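Local structure of PTS-dependent dihydroxyacetone kinase, ADP-binding subunit DhaL (3CR3) at residues K22-E27 / G171-G176; G35-N40 / G77-L82; N15-E20 / F184-E189. The protein binds ADP and magnesium, takes a phosphoryl group from DhaM to form bound ATP, and passes it to dihydroxyacetone on DhaK. All blocks are in the same frame, centred on the assembly; numbering follows the deposited sequence.

Contact 1: K22-E27 / G171-G176. With ADP (adenosine-5'-diphosphate), chain G.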
loop_
_atom_site.group_PDB
_atom_site.type_symbol
_atom_site.label_atom_id
_atom_site.label_comp_id
_atom_site.label_asym_id
_atom_site.label_seq_id
_atom_site.Cartn_x
_atom_site.Cartn_y
_atom_site.Cartn_z
ATOM N N LYS A 22 11.601 15.183 -26.722
ATOM C CA LYS A 22 11.453 14.752 -25.321
ATOM C C LYS A 22 10.301 15.391 -24.549
ATOM O O LYS A 22 9.590 14.697 -23.819
ATOM C CB LYS A 22 12.774 14.833 -24.535
ATOM C CG LYS A 22 13.341 16.229 -24.288
ATOM C CD LYS A 22 14.660 16.124 -23.524
ATOM C CE LYS A 22 15.149 17.484 -23.033
ATOM N NZ LYS A 22 16.543 17.381 -22.476
ATOM N N ALA A 23 10.109 16.698 -24.704
ATOM C CA ALA A 23 8.968 17.378 -24.085
ATOM C C ALA A 23 7.668 16.764 -24.601
ATOM O O ALA A 23 6.753 16.537 -23.830
ATOM C CB ALA A 23 9.004 18.886 -24.367
ATOM N N TYR A 24 7.600 16.493 -25.904
ATOM C CA TYR A 24 6.381 15.925 -26.504
ATOM C C TYR A 24 6.048 14.534 -25.940
ATOM O O TYR A 24 4.901 14.261 -25.580
ATOM C CB TYR A 24 6.458 15.920 -28.038
ATOM C CG TYR A 24 5.221 15.346 -28.713
ATOM C CD1 TYR A 24 3.987 15.978 -28.595
ATOM C CD2 TYR A 24 5.289 14.171 -29.450
ATOM C CE1 TYR A 24 2.839 15.457 -29.207
ATOM C CE2 TYR A 24 4.142 13.633 -30.072
ATOM C CZ TYR A 24 2.922 14.281 -29.933
ATOM O OH TYR A 24 1.799 13.773 -30.538
ATOM N N LEU A 25 7.059 13.679 -25.808
ATOM C CA LEU A 25 6.854 12.357 -25.219
ATOM C C LEU A 25 6.369 12.381 -23.775
ATOM O O LEU A 25 5.520 11.586 -23.391
ATOM C CB LEU A 25 8.126 11.515 -25.334
ATOM C CG LEU A 25 8.520 11.151 -26.757
ATOM C CD1 LEU A 25 9.917 10.628 -26.737
ATOM C CD2 LEU A 25 7.542 10.084 -27.287
ATOM N N SER A 26 6.928 13.276 -22.965
ATOM C CA SER A 26 6.466 13.448 -21.593
ATOM C C SER A 26 5.048 14.049 -21.560
ATOM O O SER A 26 4.268 13.764 -20.662
ATOM C CB SER A 26 7.439 14.342 -20.827
ATOM O OG SER A 26 8.704 13.723 -20.730
ATOM N N GLU A 27 4.735 14.882 -22.549
ATOM C CA GLU A 27 3.405 15.472 -22.698
ATOM C C GLU A 27 2.373 14.384 -22.965
ATOM O O GLU A 27 1.331 14.352 -22.341
ATOM C CB GLU A 27 3.401 16.483 -23.839
ATOM C CG GLU A 27 2.119 17.230 -23.994
ATOM C CD GLU A 27 2.149 18.120 -25.199
ATOM O OE1 GLU A 27 2.889 19.135 -25.171
ATOM O OE2 GLU A 27 1.441 17.806 -26.177
ATOM N N GLY A 171 -8.513 8.574 -26.497
ATOM C CA GLY A 171 -8.303 9.934 -26.986
ATOM C C GLY A 171 -6.910 10.477 -26.717
ATOM O O GLY A 171 -6.640 11.644 -27.010
ATOM N N HIS A 172 -6.023 9.636 -26.177
ATOM C CA HIS A 172 -4.652 10.027 -25.891
ATOM C C HIS A 172 -3.650 9.083 -26.538
ATOM O O HIS A 172 -3.725 7.862 -26.361
ATOM C CB HIS A 172 -4.425 10.135 -24.372
ATOM C CG HIS A 172 -5.340 11.113 -23.712
ATOM N ND1 HIS A 172 -5.212 12.477 -23.883
ATOM C CD2 HIS A 172 -6.441 10.931 -22.947
ATOM C CE1 HIS A 172 -6.183 13.091 -23.233
ATOM N NE2 HIS A 172 -6.939 12.177 -22.652
ATOM N N ILE A 173 -2.725 9.657 -27.311
ATOM C CA ILE A 173 -1.676 8.869 -27.970
ATOM C C ILE A 173 -0.715 8.271 -26.922
ATOM O O ILE A 173 -0.308 8.961 -26.000
ATOM C CB ILE A 173 -0.924 9.731 -29.032
ATOM C CG1 ILE A 173 -1.897 10.153 -30.138
ATOM C CG2 ILE A 173 0.333 8.991 -29.555
ATOM C CD1 ILE A 173 -1.391 11.244 -31.094
ATOM N N ASP A 174 -0.394 6.984 -27.055
ATOM C CA ASP A 174 0.513 6.293 -26.133
ATOM C C ASP A 174 1.973 6.747 -26.310
ATOM O O ASP A 174 2.498 6.686 -27.409
ATOM C CB ASP A 174 0.445 4.788 -26.376
ATOM C CG ASP A 174 1.316 4.008 -25.417
ATOM O OD1 ASP A 174 1.145 4.163 -24.182
ATOM O OD2 ASP A 174 2.175 3.251 -25.904
ATOM N N PRO A 175 2.621 7.219 -25.234
ATOM C CA PRO A 175 4.007 7.693 -25.374
ATOM C C PRO A 175 5.051 6.636 -25.828
ATOM O O PRO A 175 5.879 6.949 -26.664
ATOM C CB PRO A 175 4.351 8.258 -23.982
ATOM C CG PRO A 175 3.317 7.771 -23.058
ATOM C CD PRO A 175 2.083 7.428 -23.874
ATOM N N GLY A 176 5.011 5.425 -25.282
ATOM C CA GLY A 176 5.888 4.350 -25.715
ATOM C C GLY A 176 5.719 4.000 -27.187
ATOM O O GLY A 176 6.694 3.664 -27.861
HETATM P PB ADP G . 6.279 4.526 -16.640
HETATM O O1B ADP G . 6.438 5.946 -16.200
HETATM O O2B ADP G . 6.803 3.544 -15.649
HETATM O O3B ADP G . 4.872 4.193 -17.139
HETATM P PA ADP G . 7.415 5.388 -19.170
HETATM O O1A ADP G . 6.547 6.588 -19.010
HETATM O O2A ADP G . 8.885 5.647 -19.407
HETATM O O3A ADP G . 7.253 4.358 -17.926
HETATM O "O5'" ADP G . 6.860 4.475 -20.382
HETATM C "C5'" ADP G . 5.453 4.339 -20.605
HETATM C "C4'" ADP G . 5.272 3.414 -21.790
HETATM O "O4'" ADP G . 5.688 2.076 -21.488
HETATM C "C3'" ADP G . 3.823 3.290 -22.229
HETATM O "O3'" ADP G . 3.516 4.356 -23.128
HETATM C "C2'" ADP G . 3.764 1.915 -22.891
HETATM O "O2'" ADP G . 4.001 1.963 -24.300
HETATM C "C1'" ADP G . 4.940 1.162 -22.282
HETATM N N9 ADP G . 4.441 0.101 -21.388
HETATM C C8 ADP G . 4.052 0.298 -20.110
HETATM N N7 ADP G . 3.653 -0.858 -19.561
HETATM C C5 ADP G . 3.778 -1.810 -20.505
HETATM C C6 ADP G . 3.517 -3.259 -20.580
HETATM N N6 ADP G . 3.054 -3.899 -19.489
HETATM N N1 ADP G . 3.780 -3.894 -21.744
HETATM C C2 ADP G . 4.267 -3.252 -22.825
HETATM N N3 ADP G . 4.517 -1.943 -22.825
HETATM C C4 ADP G . 4.291 -1.182 -21.716
#
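The ribose end of the nucleotide pocket is built where Leu25, on helix 22-28, packs against Pro175, the first residue of helix 175-191. The fit is reciprocal: the Leu25 carbonyl O rests 3.6 Å from Pro175 CB, and Leu25 CD2 reaches back to the same distance from Pro175 O. The hydroxyl of Tyr24 meets the methyl end of Ile173, OH to CD1 4.1 Å, the two side chains set roughly square to each other. No hydrogen bond links the segments, so this is plain packing; Gln178 and Tyr182, one and two turns along helix 175-191, also touch Tyr24 and Leu25.

The same helix start carries the ribose site. Asp174, the N-cap residue, turns CG anti to its own amide nitrogen (chi1 -178°), and each carboxylate oxygen accepts one ribose hydroxyl: ADP O3' lies 2.6 Å from Asp174 OD1 and ADP O2' 2.8 Å from OD2. OD2 also takes a bond from Thr177. The Gly176 N-H in turn donates to ADP O3' (2.8 Å, 159°), while a CB on Gly176 would clash with O2'. ADP O3' therefore gives one bond and receives another, and this paired grip is consistent with recognition of a ribose carrying both hydroxyls.

Contact 2: G35-N40 / G77-L82. With MG (magnesium ion), chain E; MG (magnesium ion), chain F; ADP (adenosine-5'-diphosphate), chain G.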
loop_
_atom_site.group_PDB
_atom_site.type_symbol
_atom_site.label_atom_id
_atom_site.label_comp_id
_atom_site.label_asym_id
_atom_site.label_seq_id
_atom_site.Cartn_x
_atom_site.Cartn_y
_atom_site.Cartn_z
ATOM N N GLY A 35 3.967 11.670 -16.734
ATOM C CA GLY A 35 4.613 12.794 -17.412
ATOM C C GLY A 35 6.137 12.771 -17.468
ATOM O O GLY A 35 6.777 13.830 -17.378
ATOM N N ASP A 36 6.708 11.575 -17.631
ATOM C CA ASP A 36 8.162 11.385 -17.597
ATOM C C ASP A 36 8.753 10.568 -18.763
ATOM O O ASP A 36 9.970 10.392 -18.813
ATOM C CB ASP A 36 8.569 10.722 -16.270
ATOM C CG ASP A 36 8.230 9.244 -16.221
ATOM O OD1 ASP A 36 7.569 8.721 -17.144
ATOM O OD2 ASP A 36 8.603 8.571 -15.245
ATOM N N HIS A 37 7.937 10.055 -19.688
ATOM C CA HIS A 37 8.502 9.158 -20.710
ATOM C C HIS A 37 9.632 9.784 -21.531
ATOM O O HIS A 37 10.651 9.142 -21.746
ATOM C CB HIS A 37 7.447 8.543 -21.649
ATOM C CG HIS A 37 8.022 7.550 -22.621
ATOM N ND1 HIS A 37 8.661 6.397 -22.220
ATOM C CD2 HIS A 37 8.064 7.544 -23.975
ATOM C CE1 HIS A 37 9.052 5.713 -23.282
ATOM N NE2 HIS A 37 8.709 6.395 -24.360
ATOM N N GLY A 38 9.426 11.016 -22.001
ATOM C CA GLY A 38 10.436 11.754 -22.751
ATOM C C GLY A 38 11.723 11.975 -21.980
ATOM O O GLY A 38 12.809 11.714 -22.503
ATOM N N ALA A 39 11.595 12.465 -20.746
ATOM C CA ALA A 39 12.712 12.589 -19.799
ATOM C C ALA A 39 13.462 11.261 -19.606
ATOM O O ALA A 39 14.691 11.232 -19.685
ATOM C CB ALA A 39 12.193 13.080 -18.463
ATOM N N ASN A 40 12.705 10.181 -19.358
ATOM C CA ASN A 40 13.213 8.813 -19.183
ATOM C C ASN A 40 14.073 8.364 -20.369
ATOM O O ASN A 40 15.218 7.925 -20.201
ATOM C CB ASN A 40 12.039 7.819 -19.050
ATOM C CG ASN A 40 11.436 7.753 -17.634
ATOM O OD1 ASN A 40 11.976 8.298 -16.673
ATOM N ND2 ASN A 40 10.311 7.044 -17.512
ATOM N N GLY A 77 11.514 4.030 -15.324
ATOM C CA GLY A 77 10.147 3.584 -15.579
ATOM C C GLY A 77 10.071 2.287 -16.372
ATOM O O GLY A 77 11.102 1.675 -16.692
ATOM N N ALA A 78 8.845 1.886 -16.691
ATOM C CA ALA A 78 8.550 0.655 -17.427
ATOM C C ALA A 78 9.328 0.537 -18.735
ATOM O O ALA A 78 9.729 -0.548 -19.130
ATOM C CB ALA A 78 7.042 0.558 -17.704
ATOM N N SER A 79 9.555 1.656 -19.402
ATOM C CA SER A 79 10.280 1.628 -20.679
ATOM C C SER A 79 11.703 1.044 -20.553
ATOM O O SER A 79 12.257 0.544 -21.532
ATOM C CB SER A 79 10.313 3.032 -21.291
ATOM O OG SER A 79 10.940 3.928 -20.383
ATOM N N GLY A 80 12.286 1.108 -19.354
ATOM C CA GLY A 80 13.612 0.517 -19.095
ATOM C C GLY A 80 13.654 -1.005 -19.243
ATOM O O GLY A 80 14.332 -1.526 -20.148
ATOM N N PRO A 81 12.956 -1.736 -18.350
ATOM C CA PRO A 81 12.821 -3.181 -18.539
ATOM C C PRO A 81 12.321 -3.577 -19.934
ATOM O O PRO A 81 12.717 -4.627 -20.447
ATOM C CB PRO A 81 11.792 -3.603 -17.483
ATOM C CG PRO A 81 11.659 -2.481 -16.548
ATOM C CD PRO A 81 12.296 -1.261 -17.115
ATOM N N LEU A 82 11.479 -2.751 -20.546
ATOM C CA LEU A 82 10.895 -3.106 -21.852
ATOM C C LEU A 82 11.863 -2.984 -23.033
ATOM O O LEU A 82 12.106 -3.957 -23.750
ATOM C CB LEU A 82 9.611 -2.301 -22.122
ATOM C CG LEU A 82 8.445 -2.586 -21.170
ATOM C CD1 LEU A 82 7.429 -1.453 -21.293
ATOM C CD2 LEU A 82 7.809 -3.921 -21.440
HETATM MG MG MG E . 6.028 7.654 -17.338
HETATM MG MG MG F . 7.706 6.602 -14.185
HETATM P PB ADP G . 6.279 4.526 -16.640
HETATM O O1B ADP G . 6.438 5.946 -16.200
HETATM O O2B ADP G . 6.803 3.544 -15.649
HETATM O O3B ADP G . 4.872 4.193 -17.139
HETATM P PA ADP G . 7.415 5.388 -19.170
HETATM O O1A ADP G . 6.547 6.588 -19.010
HETATM O O2A ADP G . 8.885 5.647 -19.407
HETATM O O3A ADP G . 7.253 4.358 -17.926
HETATM O "O5'" ADP G . 6.860 4.475 -20.382
HETATM C "C5'" ADP G . 5.453 4.339 -20.605
HETATM C "C4'" ADP G . 5.272 3.414 -21.790
HETATM O "O4'" ADP G . 5.688 2.076 -21.488
HETATM C "C3'" ADP G . 3.823 3.290 -22.229
HETATM O "O3'" ADP G . 3.516 4.356 -23.128
HETATM C "C2'" ADP G . 3.764 1.915 -22.891
HETATM O "O2'" ADP G . 4.001 1.963 -24.300
HETATM C "C1'" ADP G . 4.940 1.162 -22.282
HETATM N N9 ADP G . 4.441 0.101 -21.388
HETATM C C8 ADP G . 4.052 0.298 -20.110
HETATM N N7 ADP G . 3.653 -0.858 -19.561
HETATM C C5 ADP G . 3.778 -1.810 -20.505
HETATM C C6 ADP G . 3.517 -3.259 -20.580
HETATM N N6 ADP G . 3.054 -3.899 -19.489
HETATM N N1 ADP G . 3.780 -3.894 -21.744
HETATM C C2 ADP G . 4.267 -3.252 -22.825
HETATM N N3 ADP G . 4.517 -1.943 -22.825
HETATM C C4 ADP G . 4.291 -1.182 -21.716
HETATM O O HOH W 1 3.898 6.655 -17.454
HETATM O O HOH W 2 7.366 4.387 -13.452
#
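Ser79, Asn40 and His37 come together around one oxygen of the ADP alpha-phosphate, His37 and Asn40 from the first turn of helix 37-54, Ser79 from helix 79-94. Across the segments Ser79 CB sits 3.6 Å from His37 CE1, at the imidazole edge and in its plane. His37, CG anti to the backbone N (chi1 -176°), aims ND1 almost straight at ADP O2A, 2.9 Å away; Ser179 holds its NE2. Asn40 ND2 gives ADP O2A a second bond (2.8 Å, 164°), and Ser79 OG a third (2.9 Å).

Gly77 faces this cluster without a side chain: Asn40 ND2 lies 3.9 Å from Gly77 N, and a CB there would strike both that ND2 and ADP O3A. Ala78 N donates to ADP O2B at 2.8 Å (171°). On the other flank the Asp36 carboxylate is shared between two magnesium ions, OD1 binding one at 1.9 Å and OD2 the other at 2.4 Å. Asp29 and Asp34 also hold the first, and ADP O1B is a ligand of both ions. Three donors on one phosphate oxygen, with metals on its neighbours, would be expected to offset the negative charge and fix the diphosphate.

Contact 3: N15-E20 / F184-E189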
loop_
_atom_site.group_PDB
_atom_site.type_symbol
_atom_site.label_atom_id
_atom_site.label_comp_id
_atom_site.label_asym_id
_atom_site.label_seq_id
_atom_site.Cartn_x
_atom_site.Cartn_y
_atom_site.Cartn_z
ATOM N N ASN A 15 18.587 8.525 -30.876
ATOM C CA ASN A 15 18.883 9.468 -29.791
ATOM C C ASN A 15 18.513 10.908 -30.157
ATOM O O ASN A 15 17.965 11.627 -29.325
ATOM C CB ASN A 15 20.355 9.391 -29.384
ATOM C CG ASN A 15 20.704 10.336 -28.239
ATOM O OD1 ASN A 15 20.032 10.370 -27.210
ATOM N ND2 ASN A 15 21.775 11.102 -28.417
ATOM N N GLU A 16 18.803 11.312 -31.397
ATOM C CA GLU A 16 18.471 12.655 -31.890
ATOM C C GLU A 16 16.962 12.919 -31.917
ATOM O O GLU A 16 16.514 13.963 -31.479
ATOM C CB GLU A 16 19.071 12.904 -33.282
ATOM C CG GLU A 16 20.561 13.207 -33.298
ATOM C CD GLU A 16 21.169 13.117 -34.693
ATOM O OE1 GLU A 16 20.445 13.356 -35.699
ATOM O OE2 GLU A 16 22.383 12.807 -34.792
ATOM N N LYS A 17 16.187 11.973 -32.446
ATOM C CA LYS A 17 14.723 12.075 -32.424
ATOM C C LYS A 17 14.189 12.146 -31.000
ATOM O O LYS A 17 13.222 12.859 -30.729
ATOM C CB LYS A 17 14.102 10.872 -33.124
ATOM C CG LYS A 17 14.252 10.868 -34.628
ATOM C CD LYS A 17 13.276 11.830 -35.276
ATOM C CE LYS A 17 13.249 11.666 -36.773
ATOM N NZ LYS A 17 12.101 12.429 -37.368
ATOM N N ILE A 18 14.819 11.389 -30.105
ATOM C CA ILE A 18 14.425 11.323 -28.698
ATOM C C ILE A 18 14.679 12.658 -27.987
ATOM O O ILE A 18 13.786 13.187 -27.324
ATOM C CB ILE A 18 15.144 10.162 -27.950
ATOM C CG1 ILE A 18 14.559 8.795 -28.354
ATOM C CG2 ILE A 18 15.093 10.364 -26.446
ATOM C CD1 ILE A 18 13.083 8.611 -28.041
ATOM N N GLN A 19 15.891 13.191 -28.134
ATOM C CA GLN A 19 16.247 14.504 -27.559
ATOM C C GLN A 19 15.393 15.631 -28.130
ATOM O O GLN A 19 14.948 16.502 -27.389
ATOM C CB GLN A 19 17.731 14.822 -27.799
ATOM C CG GLN A 19 18.703 13.771 -27.271
ATOM C CD GLN A 19 18.586 13.536 -25.783
ATOM O OE1 GLN A 19 18.160 14.411 -25.039
ATOM N NE2 GLN A 19 18.982 12.351 -25.340
ATOM N N GLU A 20 15.168 15.607 -29.443
ATOM C CA GLU A 20 14.351 16.619 -30.108
ATOM C C GLU A 20 12.917 16.638 -29.587
ATOM O O GLU A 20 12.357 17.706 -29.326
ATOM C CB GLU A 20 14.356 16.419 -31.630
ATOM C CG GLU A 20 15.673 16.840 -32.328
ATOM C CD GLU A 20 15.661 16.610 -33.842
ATOM O OE1 GLU A 20 14.731 15.934 -34.352
ATOM O OE2 GLU A 20 16.588 17.104 -34.523
ATOM N N PHE A 184 11.877 3.013 -35.192
ATOM C CA PHE A 184 11.725 2.305 -36.461
ATOM C C PHE A 184 11.876 3.201 -37.672
ATOM O O PHE A 184 12.358 2.757 -38.715
ATOM C CB PHE A 184 10.371 1.592 -36.522
ATOM C CG PHE A 184 10.160 0.590 -35.422
ATOM C CD1 PHE A 184 11.239 -0.120 -34.884
ATOM C CD2 PHE A 184 8.873 0.337 -34.934
ATOM C CE1 PHE A 184 11.050 -1.053 -33.871
ATOM C CE2 PHE A 184 8.674 -0.596 -33.912
ATOM C CZ PHE A 184 9.778 -1.301 -33.392
ATOM N N GLU A 185 11.409 4.438 -37.537
ATOM C CA GLU A 185 11.577 5.453 -38.562
ATOM C C GLU A 185 13.065 5.718 -38.861
ATOM O O GLU A 185 13.464 5.771 -40.015
ATOM C CB GLU A 185 10.804 6.718 -38.152
ATOM C CG GLU A 185 11.462 8.030 -38.435
ATOM C CD GLU A 185 10.580 9.214 -38.039
ATOM O OE1 GLU A 185 9.690 9.055 -37.149
ATOM O OE2 GLU A 185 10.792 10.297 -38.630
ATOM N N THR A 186 13.875 5.863 -37.818
ATOM C CA THR A 186 15.332 6.006 -37.983
ATOM C C THR A 186 15.994 4.712 -38.496
ATOM O O THR A 186 16.942 4.751 -39.262
ATOM C CB THR A 186 15.994 6.442 -36.676
ATOM O OG1 THR A 186 15.543 5.595 -35.602
ATOM C CG2 THR A 186 15.618 7.891 -36.366
ATOM N N LEU A 187 15.481 3.567 -38.068
ATOM C CA LEU A 187 15.917 2.287 -38.608
ATOM C C LEU A 187 15.723 2.217 -40.135
ATOM O O LEU A 187 16.649 1.864 -40.878
ATOM C CB LEU A 187 15.187 1.129 -37.914
ATOM C CG LEU A 187 15.632 -0.277 -38.361
ATOM C CD1 LEU A 187 17.163 -0.456 -38.273
ATOM C CD2 LEU A 187 14.936 -1.316 -37.544
ATOM N N LEU A 188 14.517 2.555 -40.584
ATOM C CA LEU A 188 14.176 2.537 -42.008
ATOM C C LEU A 188 15.093 3.443 -42.838
ATOM O O LEU A 188 15.511 3.078 -43.942
ATOM C CB LEU A 188 12.704 2.930 -42.204
ATOM C CG LEU A 188 11.648 1.902 -41.791
ATOM C CD1 LEU A 188 10.271 2.387 -42.200
ATOM C CD2 LEU A 188 11.925 0.526 -42.398
ATOM N N GLU A 189 15.411 4.613 -42.289
ATOM C CA GLU A 189 16.350 5.557 -42.917
ATOM C C GLU A 189 17.730 4.962 -43.224
ATOM O O GLU A 189 18.333 5.284 -44.251
ATOM C CB GLU A 189 16.544 6.795 -42.038
ATOM C CG GLU A 189 15.314 7.689 -41.890
ATOM C CD GLU A 189 15.520 8.839 -40.903
ATOM O OE1 GLU A 189 16.611 8.941 -40.296
ATOM O OE2 GLU A 189 14.579 9.653 -40.741
#
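A bend in the second torsion of Lys17 (chi2 -77°) and an unusual first torsion in Glu185 (chi1 140°, off the staggered positions) bring their charged ends together between helix 4-20 and helix 175-191. Beyond these turns both chains run extended, and they meet nearly perpendicular. Lys17 NZ donates to Glu185 OE2 at 2.8 Å, forming a salt bridge; the ammonium comes from above the carboxylate plane, 55° out of it. Lys17 CE follows, 3.4 Å from the same OE2.

Nearer the backbones the contact becomes apolar. Lys17 CG lies 3.7 Å from Thr186 CG2, the two chains passing side by side, heading opposite ways. Thr186 can offer its methyl because its hydroxyl points back into its own helix, where OG1 is hydrogen-bonded to the carbonyl of Tyr182. Trp10 and Phe14, on the same helix as Lys17, cover Thr186, and Lys142 and Leu145 of helix 142-151 lie against Glu185. A methionine in place of Lys17 removes the ammonium, and the Glu185 carboxylate would probably be left without this mate, less firmly set against Lys142 and Leu145.

Glu189 adds a second negative group, its OE2 5.0 Å from Lys17 NZ, near enough to act through space but not bonded. With two acids on one side of it, the lysine is likely to stay protonated, and the buried Glu185 probably owes part of its stability as an anion to it.

Overall arrangement
The three contacts run from the nucleotide into the body of an all-helical chain. Contacts 1 and 2, centres 11 Å apart, both touch ADP: one holds the ribose, the other the diphosphate and its magnesium ions. They also touch each other, Leu25 CB lying 3.5 Å from Gly38 CA, and Ser26 OG probably hydrogen-bonding to Ala39 N at 3.2 Å. Contact 3 shares helix 175-191 with contact 1, and their centres are 15 Å apart; Ile18 CD1 reaches Leu25 CD1 at 4.0 Å. Contacts 2 and 3, about 17 Å apart between centres, do not touch. Along the sequence they nest, 35-40/77-82 innermost and 15-20/184-189 outermost.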